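Local coordinates for protein AA9 family lytic polysaccharide monooxygenase cel61B (Hypocrea jecorina, PDB 2VTC) that cleaves crystalline and amorphous polysaccharides such as cellulose by copper-dependent oxidation of their glycosidic bonds, at residues 22-27 with 101-106. Sequence-based numbering, arbitrary orientation.
Sequences QVQNFT and WGPGVW. With NAG (2-acetamido-2-deoxy-beta-D-glucopyranose), chain C; NAG (2-acetamido-2-deoxy-beta-D-glucopyranose), chain B.
V23 sets its CG2 methyl over one face of the W101 indole, 3.8 Å from the centroid of the five-membered ring and 21° off its normal, a CH-pi contact. CG2 reaches the ring because it stands anti to the carbonyl carbon of V23 while CG1 lies anti to the backbone N (chi1 169°). The backbone of Q22 approaches the same indole obliquely, its C 3.6 Å from W101 CE3, and W101 NE1 hydrogen-bonds to H178 NE2, outside the strand pair. The pairing, between neighbouring strands 22-28 and 96-102 in an antiparallel sheet of the AA9 domain, illustrates how two strands divide their chemistry between two faces. V23 and W101 form the non-hydrogen-bonded pair; next to it, Q22 and G102 exchange two backbone bonds, Q22 N to G102 O and G102 N to Q22 O, both 3.0 Å. Q22 O also receives a CA-H...O contact from W101.

On the face of Q22, the glutamine amides meet. The amide of Q22 gives NE2 to a lone pair of Q24 OE1 at 3.1 Å, in the plane of both amides, which helps fix the flip of Q24. Q24 thereby presents OE1 near P103 CD, and NE2 2.7 Å from O6 of the chain C NAG, which is bonded to N25 ND2. A CB on G102 would collide with that O6. The second sugar, the chain B NAG, gives its N2 to P103 O. Were Q24 replaced by alanine, Q22 NE2 would probably lose this acceptor and the sugar O6 its amide neighbour. The chemistry thus implies a two-sided strand pair: one face where V23 packs on W101, whose side chain nears that of the copper ligand Y195, and another where the first sugar of the N-linked glycan sits beside Q24, G102 and P103.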
# COMPACT_ATOMS: atom_id res chain seq x y z
N GLN A 22 2.74 -6.52 8.06
CA GLN A 22 1.72 -6.59 7.00
C GLN A 22 0.43 -5.93 7.48
O GLN A 22 0.23 -5.75 8.68
CB GLN A 22 1.46 -8.06 6.62
CG GLN A 22 0.75 -8.86 7.71
CD GLN A 22 0.57 -10.35 7.40
OE1 GLN A 22 0.73 -10.81 6.25
NE2 GLN A 22 0.25 -11.10 8.43
N VAL A 23 -0.46 -5.56 6.55
CA VAL A 23 -1.77 -5.07 6.93
C VAL A 23 -2.61 -6.30 7.27
O VAL A 23 -2.86 -7.14 6.39
CB VAL A 23 -2.43 -4.22 5.80
CG1 VAL A 23 -3.89 -3.96 6.10
CG2 VAL A 23 -1.69 -2.92 5.63
N GLN A 24 -3.00 -6.44 8.53
CA GLN A 24 -3.73 -7.65 8.96
C GLN A 24 -5.23 -7.49 8.96
O GLN A 24 -5.99 -8.48 8.91
CB GLN A 24 -3.23 -8.12 10.34
CG GLN A 24 -1.82 -8.61 10.33
CD GLN A 24 -1.53 -9.61 11.45
OE1 GLN A 24 -0.75 -10.55 11.26
NE2 GLN A 24 -2.14 -9.41 12.61
N ASN A 25 -5.66 -6.23 9.06
CA ASN A 25 -7.04 -5.85 9.04
C ASN A 25 -7.12 -4.35 8.85
O ASN A 25 -6.09 -3.66 8.79
CB ASN A 25 -7.80 -6.33 10.30
CG ASN A 25 -7.11 -5.93 11.62
OD1 ASN A 25 -7.06 -4.75 11.97
ND2 ASN A 25 -6.65 -6.94 12.38
N PHE A 26 -8.33 -3.85 8.68
CA PHE A 26 -8.55 -2.44 8.42
C PHE A 26 -9.99 -2.10 8.74
O PHE A 26 -10.86 -3.00 8.77
CB PHE A 26 -8.17 -2.08 6.95
CG PHE A 26 -8.94 -2.85 5.90
CD1 PHE A 26 -10.02 -2.26 5.24
CD2 PHE A 26 -8.57 -4.16 5.55
CE1 PHE A 26 -10.75 -2.97 4.26
CE2 PHE A 26 -9.29 -4.88 4.56
CZ PHE A 26 -10.37 -4.27 3.92
N THR A 27 -10.24 -0.82 9.00
CA THR A 27 -11.58 -0.32 9.27
C THR A 27 -12.04 0.63 8.18
O THR A 27 -11.24 1.35 7.57
CB THR A 27 -11.72 0.38 10.65
OG1 THR A 27 -10.90 1.56 10.70
CG2 THR A 27 -11.38 -0.57 11.78
N TRP A 101 -1.43 -2.17 10.72
CA TRP A 101 -0.24 -2.98 10.50
C TRP A 101 0.07 -3.84 11.73
O TRP A 101 -0.30 -3.49 12.86
CB TRP A 101 0.96 -2.08 10.17
CG TRP A 101 0.87 -1.42 8.81
CD1 TRP A 101 0.15 -0.30 8.51
CD2 TRP A 101 1.51 -1.84 7.60
NE1 TRP A 101 0.30 0.00 7.17
CE2 TRP A 101 1.14 -0.92 6.60
CE3 TRP A 101 2.37 -2.90 7.28
CZ2 TRP A 101 1.59 -1.03 5.26
CZ3 TRP A 101 2.83 -3.02 5.95
CH2 TRP A 101 2.43 -2.07 4.95
N GLY A 102 0.74 -4.96 11.50
CA GLY A 102 1.03 -5.89 12.59
C GLY A 102 1.71 -7.14 12.10
O GLY A 102 2.12 -7.22 10.93
N PRO A 103 1.83 -8.16 12.98
CA PRO A 103 1.29 -8.23 14.36
C PRO A 103 2.10 -7.45 15.42
O PRO A 103 1.56 -7.12 16.49
CB PRO A 103 1.33 -9.73 14.68
CG PRO A 103 2.46 -10.27 13.84
CD PRO A 103 2.56 -9.38 12.60
N GLY A 104 3.36 -7.18 15.13
CA GLY A 104 4.21 -6.43 16.07
C GLY A 104 4.28 -4.94 15.74
O GLY A 104 3.82 -4.50 14.69
N VAL A 105 4.85 -4.17 16.66
CA VAL A 105 5.11 -2.74 16.44
C VAL A 105 5.97 -2.53 15.18
O VAL A 105 6.94 -3.26 14.96
CB VAL A 105 5.78 -2.09 17.69
CG1 VAL A 105 5.98 -0.59 17.48
CG2 VAL A 105 4.91 -2.33 18.93
N TRP A 106 5.58 -1.57 14.34
CA TRP A 106 6.36 -1.28 13.13
C TRP A 106 7.83 -0.87 13.46
O TRP A 106 8.03 0.08 14.22
CB TRP A 106 5.66 -0.24 12.25
CG TRP A 106 6.39 0.06 10.96
CD1 TRP A 106 7.01 1.23 10.63
CD2 TRP A 106 6.55 -0.81 9.83
NE1 TRP A 106 7.56 1.14 9.38
CE2 TRP A 106 7.30 -0.10 8.86
CE3 TRP A 106 6.13 -2.12 9.53
CZ2 TRP A 106 7.65 -0.65 7.61
CZ3 TRP A 106 6.49 -2.67 8.29
CH2 TRP A 106 7.24 -1.94 7.35
C1 NAG C . -5.96 -6.63 13.62
C2 NAG C . -6.27 -7.72 14.66
C3 NAG C . -5.48 -7.51 15.98
C4 NAG C . -3.99 -7.21 15.74
C5 NAG C . -3.82 -6.24 14.55
C6 NAG C . -2.37 -5.99 14.15
C7 NAG C . -8.37 -8.96 14.88
C8 NAG C . -9.79 -8.93 15.34
N2 NAG C . -7.69 -7.81 14.96
O3 NAG C . -5.63 -8.66 16.80
O4 NAG C . -3.40 -6.63 16.89
O5 NAG C . -4.55 -6.68 13.41
O6 NAG C . -1.62 -7.18 14.06
O7 NAG C . -7.87 -10.01 14.46
C1 NAG B . -2.43 -7.52 17.48
C2 NAG B . -1.45 -6.69 18.32
C3 NAG B . -0.54 -7.56 19.21
C4 NAG B . -1.31 -8.68 19.90
C5 NAG B . -2.18 -9.44 18.89
C6 NAG B . -2.98 -10.57 19.54
C7 NAG B . -0.85 -4.53 17.29
C8 NAG B . 0.18 -3.77 16.52
N2 NAG B . -0.61 -5.83 17.48
O3 NAG B . 0.05 -6.73 20.19
O4 NAG B . -0.42 -9.56 20.56
O5 NAG B . -3.06 -8.51 18.27
O6 NAG B . -3.87 -10.02 20.49
O7 NAG B . -1.85 -3.94 17.68